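Local coordinates for protein inositol 2-dehydrogenase (Sinorhizobium meliloti, PDB 4HKT) that oxidises myo-inositol to scyllo-inosose (2-keto-myo-inositol) with NAD+ as hydride acceptor, the first step of myo-inositol breakdown, at residues C70-E81 with C92-R102; A232-I240 with P271-Y280. All blocks are in the same frame, centred on the assembly; numbering follows the deposited sequence.

Contact 1 (C70-E81 with C92-R102). With EDO (1,2-ethanediol), chain U; EDO (1,2-ethanediol), chain C.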
loop_
_atom_site.group_PDB
_atom_site.type_symbol
_atom_site.label_atom_id
_atom_site.label_comp_id
_atom_site.label_asym_id
_atom_site.label_seq_id
_atom_site.Cartn_x
_atom_site.Cartn_y
_atom_site.Cartn_z
ATOM N N CYS B 70 -24.160 -27.580 -11.412
ATOM C CA CYS B 70 -22.791 -27.693 -10.940
ATOM C C CYS B 70 -22.269 -29.119 -11.169
ATOM O O CYS B 70 -21.372 -29.545 -10.485
ATOM C CB CYS B 70 -22.733 -27.380 -9.437
ATOM S SG CYS B 70 -23.332 -25.713 -9.088
ATOM N N THR B 71 -22.851 -29.841 -12.109
ATOM C CA THR B 71 -22.413 -31.196 -12.427
ATOM C C THR B 71 -21.181 -31.138 -13.333
ATOM O O THR B 71 -20.751 -30.065 -13.738
ATOM C CB THR B 71 -23.552 -31.963 -13.127
ATOM O OG1 THR B 71 -24.103 -31.130 -14.146
ATOM C CG2 THR B 71 -24.646 -32.353 -12.134
ATOM N N PRO B 72 -20.616 -32.292 -13.681
ATOM C CA PRO B 72 -19.476 -32.251 -14.586
ATOM C C PRO B 72 -19.783 -31.569 -15.917
ATOM O O PRO B 72 -20.920 -31.602 -16.385
ATOM C CB PRO B 72 -19.189 -33.726 -14.833
ATOM C CG PRO B 72 -19.621 -34.388 -13.569
ATOM C CD PRO B 72 -20.878 -33.660 -13.199
ATOM N N THR B 73 -18.742 -31.004 -16.523
ATOM C CA THR B 73 -18.837 -30.240 -17.766
ATOM C C THR B 73 -19.535 -30.963 -18.916
ATOM O O THR B 73 -20.309 -30.346 -19.624
ATOM C CB THR B 73 -17.439 -29.850 -18.230
ATOM O OG1 THR B 73 -16.858 -28.962 -17.274
ATOM C CG2 THR B 73 -17.469 -29.223 -19.622
ATOM N N ASP B 74 -19.264 -32.264 -19.094
ATOM C CA ASP B 74 -19.926 -33.047 -20.146
ATOM C C ASP B 74 -21.449 -33.239 -20.026
ATOM O O ASP B 74 -22.051 -33.716 -20.961
ATOM C CB ASP B 74 -19.215 -34.401 -20.375
ATOM C CG ASP B 74 -19.339 -35.360 -19.192
ATOM O OD1 ASP B 74 -20.086 -35.104 -18.238
ATOM O OD2 ASP B 74 -18.691 -36.420 -19.241
ATOM N N THR B 75 -22.057 -32.813 -18.915
ATOM C CA THR B 75 -23.513 -32.831 -18.744
ATOM C C THR B 75 -24.210 -31.480 -18.925
ATOM O O THR B 75 -25.425 -31.424 -19.020
ATOM C CB THR B 75 -23.871 -33.322 -17.342
ATOM O OG1 THR B 75 -23.319 -32.425 -16.361
ATOM C CG2 THR B 75 -23.313 -34.760 -17.114
ATOM N N HIS B 76 -23.438 -30.398 -19.013
ATOM C CA HIS B 76 -24.008 -29.050 -19.062
ATOM C C HIS B 76 -24.994 -28.798 -20.173
ATOM O O HIS B 76 -26.117 -28.364 -19.899
ATOM C CB HIS B 76 -22.894 -27.998 -19.029
ATOM C CG HIS B 76 -22.197 -27.959 -17.705
ATOM N ND1 HIS B 76 -21.256 -27.005 -17.365
ATOM C CD2 HIS B 76 -22.325 -28.768 -16.622
ATOM C CE1 HIS B 76 -20.829 -27.236 -16.137
ATOM N NE2 HIS B 76 -21.467 -28.298 -15.665
ATOM N N ALA B 77 -24.608 -29.039 -21.422
ATOM C CA ALA B 77 -25.471 -28.576 -22.507
ATOM C C ALA B 77 -26.820 -29.326 -22.517
ATOM O O ALA B 77 -27.896 -28.738 -22.752
ATOM C CB ALA B 77 -24.776 -28.663 -23.848
ATOM N N ASP B 78 -26.745 -30.616 -22.243
ATOM C CA ASP B 78 -27.937 -31.458 -22.225
ATOM C C ASP B 78 -28.847 -31.038 -21.070
ATOM O O ASP B 78 -30.054 -30.974 -21.213
ATOM C CB ASP B 78 -27.526 -32.927 -22.048
ATOM C CG ASP B 78 -26.977 -33.546 -23.316
ATOM O OD1 ASP B 78 -27.086 -32.938 -24.392
ATOM O OD2 ASP B 78 -26.415 -34.661 -23.242
ATOM N N LEU B 79 -28.258 -30.756 -19.927
ATOM C CA LEU B 79 -29.050 -30.353 -18.775
ATOM C C LEU B 79 -29.702 -28.998 -18.984
ATOM O O LEU B 79 -30.882 -28.816 -18.634
ATOM C CB LEU B 79 -28.226 -30.380 -17.508
ATOM C CG LEU B 79 -27.994 -31.779 -16.961
ATOM C CD1 LEU B 79 -26.995 -31.703 -15.832
ATOM C CD2 LEU B 79 -29.294 -32.443 -16.488
ATOM N N ILE B 80 -28.987 -28.062 -19.615
ATOM C CA ILE B 80 -29.579 -26.771 -19.966
ATOM C C ILE B 80 -30.782 -26.993 -20.885
ATOM O O ILE B 80 -31.859 -26.446 -20.651
ATOM C CB ILE B 80 -28.562 -25.808 -20.645
ATOM C CG1 ILE B 80 -27.465 -25.411 -19.666
ATOM C CG2 ILE B 80 -29.286 -24.583 -21.164
ATOM C CD1 ILE B 80 -26.206 -24.854 -20.333
ATOM N N GLU B 81 -30.631 -27.792 -21.930
ATOM C CA GLU B 81 -31.752 -28.024 -22.856
ATOM C C GLU B 81 -32.970 -28.669 -22.154
ATOM O O GLU B 81 -34.118 -28.267 -22.385
ATOM C CB GLU B 81 -31.305 -28.899 -24.036
ATOM C CG GLU B 81 -30.377 -28.195 -24.992
ATOM C CD GLU B 81 -29.822 -29.088 -26.092
ATOM O OE1 GLU B 81 -29.812 -30.330 -25.917
ATOM O OE2 GLU B 81 -29.343 -28.536 -27.114
ATOM N N CYS B 92 -26.040 -22.001 -14.996
ATOM C CA CYS B 92 -25.098 -23.062 -15.276
ATOM C C CYS B 92 -23.639 -22.647 -15.093
ATOM O O CYS B 92 -23.210 -21.682 -15.683
ATOM C CB CYS B 92 -25.309 -23.587 -16.695
ATOM S SG CYS B 92 -24.455 -25.152 -16.972
ATOM N N GLU B 93 -22.897 -23.375 -14.267
ATOM C CA GLU B 93 -21.451 -23.174 -14.175
ATOM C C GLU B 93 -20.771 -23.315 -15.560
ATOM O O GLU B 93 -21.225 -24.071 -16.420
ATOM C CB GLU B 93 -20.825 -24.143 -13.195
ATOM C CG GLU B 93 -20.822 -23.648 -11.755
ATOM C CD GLU B 93 -19.944 -22.407 -11.555
ATOM O OE1 GLU B 93 -18.909 -22.278 -12.246
ATOM O OE2 GLU B 93 -20.331 -21.540 -10.745
ATOM N N LYS B 94 -19.691 -22.575 -15.752
ATOM C CA LYS B 94 -18.945 -22.653 -16.985
ATOM C C LYS B 94 -18.507 -24.090 -17.177
ATOM O O LYS B 94 -18.299 -24.800 -16.199
ATOM C CB LYS B 94 -17.716 -21.755 -16.941
ATOM C CG LYS B 94 -16.598 -22.358 -16.130
ATOM C CD LYS B 94 -15.276 -21.736 -16.448
ATOM C CE LYS B 94 -14.208 -22.356 -15.589
ATOM N NZ LYS B 94 -13.792 -23.650 -16.160
ATOM N N PRO B 95 -18.378 -24.534 -18.430
ATOM C CA PRO B 95 -18.825 -23.900 -19.663
ATOM C C PRO B 95 -20.222 -24.438 -20.001
ATOM O O PRO B 95 -20.745 -25.302 -19.303
ATOM C CB PRO B 95 -17.826 -24.423 -20.696
ATOM C CG PRO B 95 -17.528 -25.793 -20.228
ATOM C CD PRO B 95 -17.610 -25.759 -18.719
ATOM N N ILE B 96 -20.812 -23.931 -21.064
ATOM C CA ILE B 96 -22.014 -24.534 -21.613
ATOM C C ILE B 96 -21.621 -25.871 -22.208
ATOM O O ILE B 96 -22.283 -26.899 -21.997
ATOM C CB ILE B 96 -22.649 -23.631 -22.658
ATOM C CG1 ILE B 96 -23.252 -22.399 -21.952
ATOM C CG2 ILE B 96 -23.770 -24.369 -23.373
ATOM C CD1 ILE B 96 -23.598 -21.271 -22.870
ATOM N N ASP B 97 -20.532 -25.844 -22.972
ATOM C CA ASP B 97 -19.921 -27.056 -23.525
ATOM C C ASP B 97 -18.538 -26.677 -23.993
ATOM O O ASP B 97 -18.250 -25.503 -24.191
ATOM C CB ASP B 97 -20.728 -27.633 -24.689
ATOM C CG ASP B 97 -20.308 -29.060 -25.039
ATOM O OD1 ASP B 97 -20.682 -29.969 -24.290
ATOM O OD2 ASP B 97 -19.607 -29.253 -26.065
ATOM N N LEU B 98 -17.655 -27.648 -24.161
ATOM C CA LEU B 98 -16.354 -27.339 -24.732
ATOM C C LEU B 98 -16.378 -27.173 -26.239
ATOM O O LEU B 98 -15.394 -26.693 -26.815
ATOM C CB LEU B 98 -15.307 -28.375 -24.299
ATOM C CG LEU B 98 -15.115 -28.375 -22.789
ATOM C CD1 LEU B 98 -14.228 -29.530 -22.341
ATOM C CD2 LEU B 98 -14.548 -27.066 -22.287
ATOM N N ASP B 99 -17.473 -27.540 -26.894
ATOM C CA ASP B 99 -17.558 -27.507 -28.340
ATOM C C ASP B 99 -18.517 -26.412 -28.787
ATOM O O ASP B 99 -19.686 -26.454 -28.457
ATOM C CB ASP B 99 -18.064 -28.867 -28.868
ATOM C CG ASP B 99 -18.185 -28.904 -30.381
ATOM O OD1 ASP B 99 -17.391 -29.600 -31.007
ATOM O OD2 ASP B 99 -19.060 -28.257 -30.959
ATOM N N ALA B 100 -18.047 -25.473 -29.603
ATOM C CA ALA B 100 -18.823 -24.258 -29.851
ATOM C C ALA B 100 -20.108 -24.545 -30.652
ATOM O O ALA B 100 -21.151 -23.894 -30.459
ATOM C CB ALA B 100 -17.966 -23.210 -30.567
ATOM N N GLU B 101 -20.030 -25.523 -31.552
ATOM C CA GLU B 101 -21.193 -25.942 -32.294
ATOM C C GLU B 101 -22.285 -26.498 -31.350
ATOM O O GLU B 101 -23.454 -26.126 -31.470
ATOM C CB GLU B 101 -20.826 -27.004 -33.343
ATOM C CG GLU B 101 -21.942 -27.232 -34.352
ATOM C CD GLU B 101 -22.006 -26.169 -35.471
ATOM O OE1 GLU B 101 -21.928 -24.927 -35.210
ATOM O OE2 GLU B 101 -22.136 -26.587 -36.654
ATOM N N ARG B 102 -21.905 -27.368 -30.434
ATOM C CA ARG B 102 -22.848 -27.823 -29.358
ATOM C C ARG B 102 -23.454 -26.668 -28.562
ATOM O O ARG B 102 -24.655 -26.701 -28.200
ATOM C CB ARG B 102 -22.116 -28.749 -28.379
ATOM C CG ARG B 102 -22.956 -29.432 -27.314
ATOM C CD ARG B 102 -23.995 -30.375 -27.931
ATOM N NE ARG B 102 -25.009 -30.805 -26.972
ATOM C CZ ARG B 102 -26.175 -30.191 -26.751
ATOM N NH1 ARG B 102 -26.508 -29.053 -27.385
ATOM N NH2 ARG B 102 -27.039 -30.736 -25.909
HETATM C C1 EDO U . -31.242 -33.911 -23.496
HETATM O O1 EDO U . -32.596 -34.360 -23.332
HETATM C C2 EDO U . -31.194 -32.508 -24.074
HETATM O O2 EDO U . -31.652 -32.419 -25.434
HETATM C C1 EDO C . -12.746 -28.358 -26.968
HETATM O O1 EDO C . -13.775 -28.802 -27.836
HETATM C C2 EDO C . -12.377 -29.412 -25.926
HETATM O O2 EDO C . -11.100 -29.959 -26.242
HETATM O O HOH W 1 -22.094 -30.174 -21.962
HETATM O O HOH W 2 -23.943 -32.646 -25.242
#
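H76 sets its CG anti to its carbonyl carbon (chi1 -69°), which carries the imidazole from the start of helix 76-85 onto the backbone of residues 93-96; R102, its CG anti to the backbone N (chi1 -173°) and its chain bent at chi2, swings its guanidinium back to the same helix. H76 ND1 donates to P95 O over 2.6 Å in the ring plane, while H76 NE2 donates to T71 O at 2.7 Å from above that carbonyl's plane. Two donor nitrogens let histidine tie two loops together and fix the ring's rotation, and the paired carbonyls would probably stabilise a protonated imidazole. C92 SG, a small polarisable group, sits over one face of this ring, toward its rim, 3.9 Å from the centroid; T73 CA covers the opposite face.

The helix is the crossover of the beta-alpha-beta unit formed by strands 66-69 and 89-93 in the Rossmann domain. Farther along, E93-K94-P95 matches the EKP motif of Gfo/Idh/MocA enzymes, whose lysine acts at the active site in relatives; here K94 NZ bonds to D171 O. P95, entered through a cis peptide bond, presses its CG against T73 CG2 at 3.5 Å.

The methyl of A77 lies against one face of the R102 guanidinium, CB to CZ 3.6 Å, a spot that asks for a short residue. R102 NH2 reaches D78 OD1 in the guanidinium plane at 2.7 Å, and NH1 meets E81 OE2 at 2.9 Å from above the carboxylate plane; the NH2 bond to E81 OE1 is weak. Water 2 bridges R102 NE and D78 OD1.

Contact 2 (A232-I240 with P271-Y280)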
loop_
_atom_site.group_PDB
_atom_site.type_symbol
_atom_site.label_atom_id
_atom_site.label_comp_id
_atom_site.label_asym_id
_atom_site.label_seq_id
_atom_site.Cartn_x
_atom_site.Cartn_y
_atom_site.Cartn_z
ATOM N N ALA B 232 0.852 -20.549 -8.051
ATOM C CA ALA B 232 1.447 -19.419 -7.338
ATOM C C ALA B 232 1.495 -19.783 -5.853
ATOM O O ALA B 232 0.443 -20.027 -5.260
ATOM C CB ALA B 232 0.600 -18.190 -7.527
ATOM N N THR B 233 2.678 -19.778 -5.262
ATOM C CA THR B 233 2.834 -20.143 -3.841
ATOM C C THR B 233 2.100 -19.183 -2.907
ATOM O O THR B 233 1.666 -19.581 -1.827
ATOM C CB THR B 233 4.299 -20.217 -3.404
ATOM O OG1 THR B 233 4.980 -18.967 -3.645
ATOM C CG2 THR B 233 4.969 -21.316 -4.105
ATOM N N TYR B 234 1.924 -17.953 -3.372
ATOM C CA TYR B 234 1.289 -16.885 -2.600
ATOM C C TYR B 234 -0.254 -16.867 -2.677
ATOM O O TYR B 234 -0.922 -16.016 -2.058
ATOM C CB TYR B 234 1.920 -15.534 -2.980
ATOM C CG TYR B 234 2.058 -15.294 -4.466
ATOM C CD1 TYR B 234 1.054 -14.669 -5.167
ATOM C CD2 TYR B 234 3.191 -15.716 -5.172
ATOM C CE1 TYR B 234 1.154 -14.466 -6.535
ATOM C CE2 TYR B 234 3.312 -15.505 -6.546
ATOM C CZ TYR B 234 2.280 -14.879 -7.208
ATOM O OH TYR B 234 2.362 -14.627 -8.548
ATOM N N GLY B 235 -0.849 -17.829 -3.372
ATOM C CA GLY B 235 -2.303 -17.928 -3.408
ATOM C C GLY B 235 -2.954 -17.483 -4.727
ATOM O O GLY B 235 -2.326 -17.476 -5.787
ATOM N N TYR B 236 -4.238 -17.177 -4.647
ATOM C CA TYR B 236 -5.079 -16.989 -5.786
ATOM C C TYR B 236 -4.949 -15.540 -6.279
ATOM O O TYR B 236 -5.522 -14.621 -5.694
ATOM C CB TYR B 236 -6.508 -17.312 -5.405
ATOM C CG TYR B 236 -7.504 -17.527 -6.526
ATOM C CD1 TYR B 236 -7.111 -18.009 -7.781
ATOM C CD2 TYR B 236 -8.870 -17.306 -6.302
ATOM C CE1 TYR B 236 -8.043 -18.258 -8.767
ATOM C CE2 TYR B 236 -9.803 -17.554 -7.269
ATOM C CZ TYR B 236 -9.391 -18.031 -8.497
ATOM O OH TYR B 236 -10.337 -18.283 -9.446
ATOM N N ASP B 237 -4.133 -15.356 -7.303
ATOM C CA ASP B 237 -3.813 -14.034 -7.843
ATOM C C ASP B 237 -4.865 -13.640 -8.858
ATOM O O ASP B 237 -5.068 -14.332 -9.805
ATOM C CB ASP B 237 -2.407 -14.083 -8.476
ATOM C CG ASP B 237 -1.836 -12.707 -8.799
ATOM O OD1 ASP B 237 -2.554 -11.664 -8.691
ATOM O OD2 ASP B 237 -0.647 -12.690 -9.183
ATOM N N GLN B 238 -5.579 -12.556 -8.611
ATOM C CA GLN B 238 -6.690 -12.156 -9.445
ATOM C C GLN B 238 -6.655 -10.649 -9.583
ATOM O O GLN B 238 -7.285 -9.931 -8.811
ATOM C CB GLN B 238 -8.047 -12.567 -8.817
ATOM C CG GLN B 238 -8.260 -14.057 -8.581
ATOM C CD GLN B 238 -8.663 -14.754 -9.840
ATOM O OE1 GLN B 238 -9.839 -14.788 -10.192
ATOM N NE2 GLN B 238 -7.696 -15.338 -10.528
ATOM N N ARG B 239 -5.909 -10.155 -10.566
ATOM C CA ARG B 239 -5.793 -8.711 -10.777
ATOM C C ARG B 239 -6.323 -8.268 -12.111
ATOM O O ARG B 239 -6.239 -8.989 -13.093
ATOM C CB ARG B 239 -4.353 -8.293 -10.670
ATOM C CG ARG B 239 -3.883 -8.206 -9.236
ATOM C CD ARG B 239 -2.398 -7.931 -9.269
ATOM N NE ARG B 239 -1.622 -9.132 -9.518
ATOM C CZ ARG B 239 -0.425 -9.159 -10.115
ATOM N NH1 ARG B 239 0.115 -8.058 -10.600
ATOM N NH2 ARG B 239 0.233 -10.306 -10.244
ATOM N N ILE B 240 -6.890 -7.070 -12.136
ATOM C CA ILE B 240 -7.283 -6.447 -13.382
ATOM C C ILE B 240 -6.844 -4.987 -13.315
ATOM O O ILE B 240 -6.792 -4.352 -12.238
ATOM C CB ILE B 240 -8.784 -6.537 -13.673
ATOM C CG1 ILE B 240 -9.602 -5.830 -12.557
ATOM C CG2 ILE B 240 -9.223 -7.989 -13.812
ATOM C CD1 ILE B 240 -11.061 -5.633 -12.920
ATOM N N PRO B 271 -0.449 -14.071 2.798
ATOM C CA PRO B 271 -0.749 -14.460 1.430
ATOM C C PRO B 271 -2.208 -14.250 1.092
ATOM O O PRO B 271 -3.027 -13.834 1.939
ATOM C CB PRO B 271 -0.360 -15.962 1.400
ATOM C CG PRO B 271 -0.523 -16.405 2.825
ATOM C CD PRO B 271 -0.002 -15.223 3.608
ATOM N N LEU B 272 -2.545 -14.527 -0.155
ATOM C CA LEU B 272 -3.891 -14.320 -0.658
ATOM C C LEU B 272 -4.826 -15.469 -0.241
ATOM O O LEU B 272 -4.409 -16.429 0.454
ATOM C CB LEU B 272 -3.821 -14.261 -2.184
ATOM C CG LEU B 272 -2.759 -13.264 -2.694
ATOM C CD1 LEU B 272 -2.689 -13.255 -4.219
ATOM C CD2 LEU B 272 -3.028 -11.875 -2.152
ATOM N N HIS B 273 -6.067 -15.388 -0.709
ATOM C CA HIS B 273 -7.009 -16.470 -0.559
ATOM C C HIS B 273 -6.476 -17.731 -1.224
ATOM O O HIS B 273 -5.797 -17.665 -2.281
ATOM C CB HIS B 273 -8.348 -16.109 -1.213
ATOM C CG HIS B 273 -9.136 -15.051 -0.494
ATOM N ND1 HIS B 273 -10.023 -15.342 0.529
ATOM C CD2 HIS B 273 -9.219 -13.716 -0.692
ATOM C CE1 HIS B 273 -10.610 -14.229 0.927
ATOM N NE2 HIS B 273 -10.139 -13.230 0.201
ATOM N N ASP B 274 -6.773 -18.891 -0.639
ATOM C CA ASP B 274 -6.371 -20.143 -1.257
ATOM C C ASP B 274 -6.961 -20.233 -2.639
ATOM O O ASP B 274 -6.205 -20.332 -3.606
ATOM C CB ASP B 274 -6.792 -21.371 -0.445
ATOM C CG ASP B 274 -6.042 -21.478 0.872
ATOM O OD1 ASP B 274 -4.905 -20.978 0.952
ATOM O OD2 ASP B 274 -6.609 -22.033 1.823
ATOM N N PHE B 275 -8.295 -20.185 -2.746
ATOM C CA PHE B 275 -8.937 -20.378 -4.072
ATOM C C PHE B 275 -10.295 -19.655 -4.164
ATOM O O PHE B 275 -10.567 -18.734 -3.390
ATOM C CB PHE B 275 -9.025 -21.885 -4.403
ATOM C CG PHE B 275 -8.929 -22.234 -5.893
ATOM C CD1 PHE B 275 -8.633 -21.281 -6.887
ATOM C CD2 PHE B 275 -9.141 -23.551 -6.295
ATOM C CE1 PHE B 275 -8.567 -21.648 -8.239
ATOM C CE2 PHE B 275 -9.062 -23.920 -7.634
ATOM C CZ PHE B 275 -8.777 -22.971 -8.606
ATOM N N PHE B 276 -11.120 -20.023 -5.137
ATOM C CA PHE B 276 -12.334 -19.277 -5.410
ATOM C C PHE B 276 -13.332 -19.353 -4.254
ATOM O O PHE B 276 -14.123 -18.428 -4.063
ATOM C CB PHE B 276 -12.971 -19.751 -6.730
ATOM C CG PHE B 276 -13.364 -21.207 -6.734
ATOM C CD1 PHE B 276 -14.489 -21.649 -6.012
ATOM C CD2 PHE B 276 -12.603 -22.152 -7.441
ATOM C CE1 PHE B 276 -14.832 -22.992 -6.002
ATOM C CE2 PHE B 276 -12.960 -23.498 -7.437
ATOM C CZ PHE B 276 -14.072 -23.915 -6.722
HETATM N N MSE B 277 -13.259 -20.437 -3.475
HETATM C CA MSE B 277 -14.196 -20.702 -2.388
HETATM C C MSE B 277 -14.303 -19.509 -1.485
HETATM O O MSE B 277 -15.407 -19.088 -1.161
HETATM C CB MSE B 277 -13.823 -21.929 -1.542
HETATM C CG MSE B 277 -13.919 -23.266 -2.301
HETATM SE SE MSE B 277 -12.373 -23.619 -3.491
HETATM C CE MSE B 277 -10.974 -23.840 -2.099
ATOM N N THR B 278 -13.182 -18.956 -1.045
ATOM C CA THR B 278 -13.267 -17.794 -0.174
ATOM C C THR B 278 -13.037 -16.486 -0.890
ATOM O O THR B 278 -13.532 -15.478 -0.432
ATOM C CB THR B 278 -12.367 -17.845 1.068
ATOM O OG1 THR B 278 -11.027 -18.109 0.688
ATOM C CG2 THR B 278 -12.865 -18.892 2.079
ATOM N N ARG B 279 -12.299 -16.469 -1.997
ATOM C CA ARG B 279 -12.061 -15.191 -2.692
ATOM C C ARG B 279 -13.377 -14.592 -3.189
ATOM O O ARG B 279 -13.580 -13.358 -3.126
ATOM C CB ARG B 279 -11.049 -15.327 -3.886
ATOM C CG ARG B 279 -11.070 -14.137 -4.869
ATOM C CD ARG B 279 -10.418 -12.879 -4.304
ATOM N NE ARG B 279 -10.410 -11.705 -5.188
ATOM C CZ ARG B 279 -11.455 -10.909 -5.426
ATOM N NH1 ARG B 279 -12.626 -11.140 -4.847
ATOM N NH2 ARG B 279 -11.341 -9.864 -6.232
ATOM N N TYR B 280 -14.277 -15.437 -3.671
ATOM C CA TYR B 280 -15.467 -14.932 -4.355
ATOM C C TYR B 280 -16.823 -15.081 -3.630
ATOM O O TYR B 280 -17.882 -14.961 -4.254
ATOM C CB TYR B 280 -15.512 -15.527 -5.767
ATOM C CG TYR B 280 -14.427 -14.924 -6.679
ATOM C CD1 TYR B 280 -14.405 -13.567 -6.954
ATOM C CD2 TYR B 280 -13.455 -15.735 -7.282
ATOM C CE1 TYR B 280 -13.423 -13.006 -7.767
ATOM C CE2 TYR B 280 -12.480 -15.199 -8.118
ATOM C CZ TYR B 280 -12.462 -13.838 -8.351
ATOM O OH TYR B 280 -11.497 -13.293 -9.155
HETATM O O HOH W 3 -7.128 -13.981 -3.412
HETATM O O HOH W 4 -8.670 -9.272 -6.543
#
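Y236 offers one ring face to the edge of F275 in a T-shaped stack, centroids 4.8 Å apart and planes at 83°, Y236 CE1 to F275 CE1 3.5 Å. Its CG lies anti to the backbone N (chi1 -165°), which sends the ring in among residues 275-280: R279 CB abuts its edge, and Y280 CE2 comes within 3.7 Å of Y236 CE2. Over the opposite face lies Q238 CD. A leucine in place of Y236 would probably leave the F275 edge without an aromatic face and open a gap beside R279 and Y280.

Q238 OE1 accepts a hydrogen bond from Y280 OH, the amide steeply inclined to the ring; the modelled 2.5 Å is so short that the length is doubtful. Holding Q238 NE2, D237 O fixes the amide's orientation. R279 CG covers a face of the Y280 ring, and D126 holds the arginine.

Behind them, backbone bonds join L272 N to Y234 O and Y236 N to H273 O, each 2.9 Å. Between these, a CB on G235 would strike L272 CB, H273 O and, at its backbone angles, the carbonyl O before it, hence glycine.

F275 and F276 also touch R13 and I14 of helix 13-24, joining the C-terminal sheet to the Rossmann domain. The contact is therefore held by ring packing and directed hydrogen bonds rather than by charge, and D274 O is buried without a partner.

How the contacts relate
Contact 1 lies wholly within the nucleotide-binding domain, whereas contact 2 fastens the loop before the sheet strand 237-244 to a later loop and short helix. Their centres are 26 Å apart on opposite sides of the chain's centre, and they do not touch, yet both meet I14 of helix 13-24, through E93 and F276. Contact 1 is only partly buried: its histidine side is enclosed, while its outer part relies on a salt-bridge network. Contact 2 is mostly buried and relies on aromatic packing and backbone bonds. Waters bridge both. No other subunit touches contact 1; two neighbouring subunits pack on contact 2, including T263 of the second subunit against Y234.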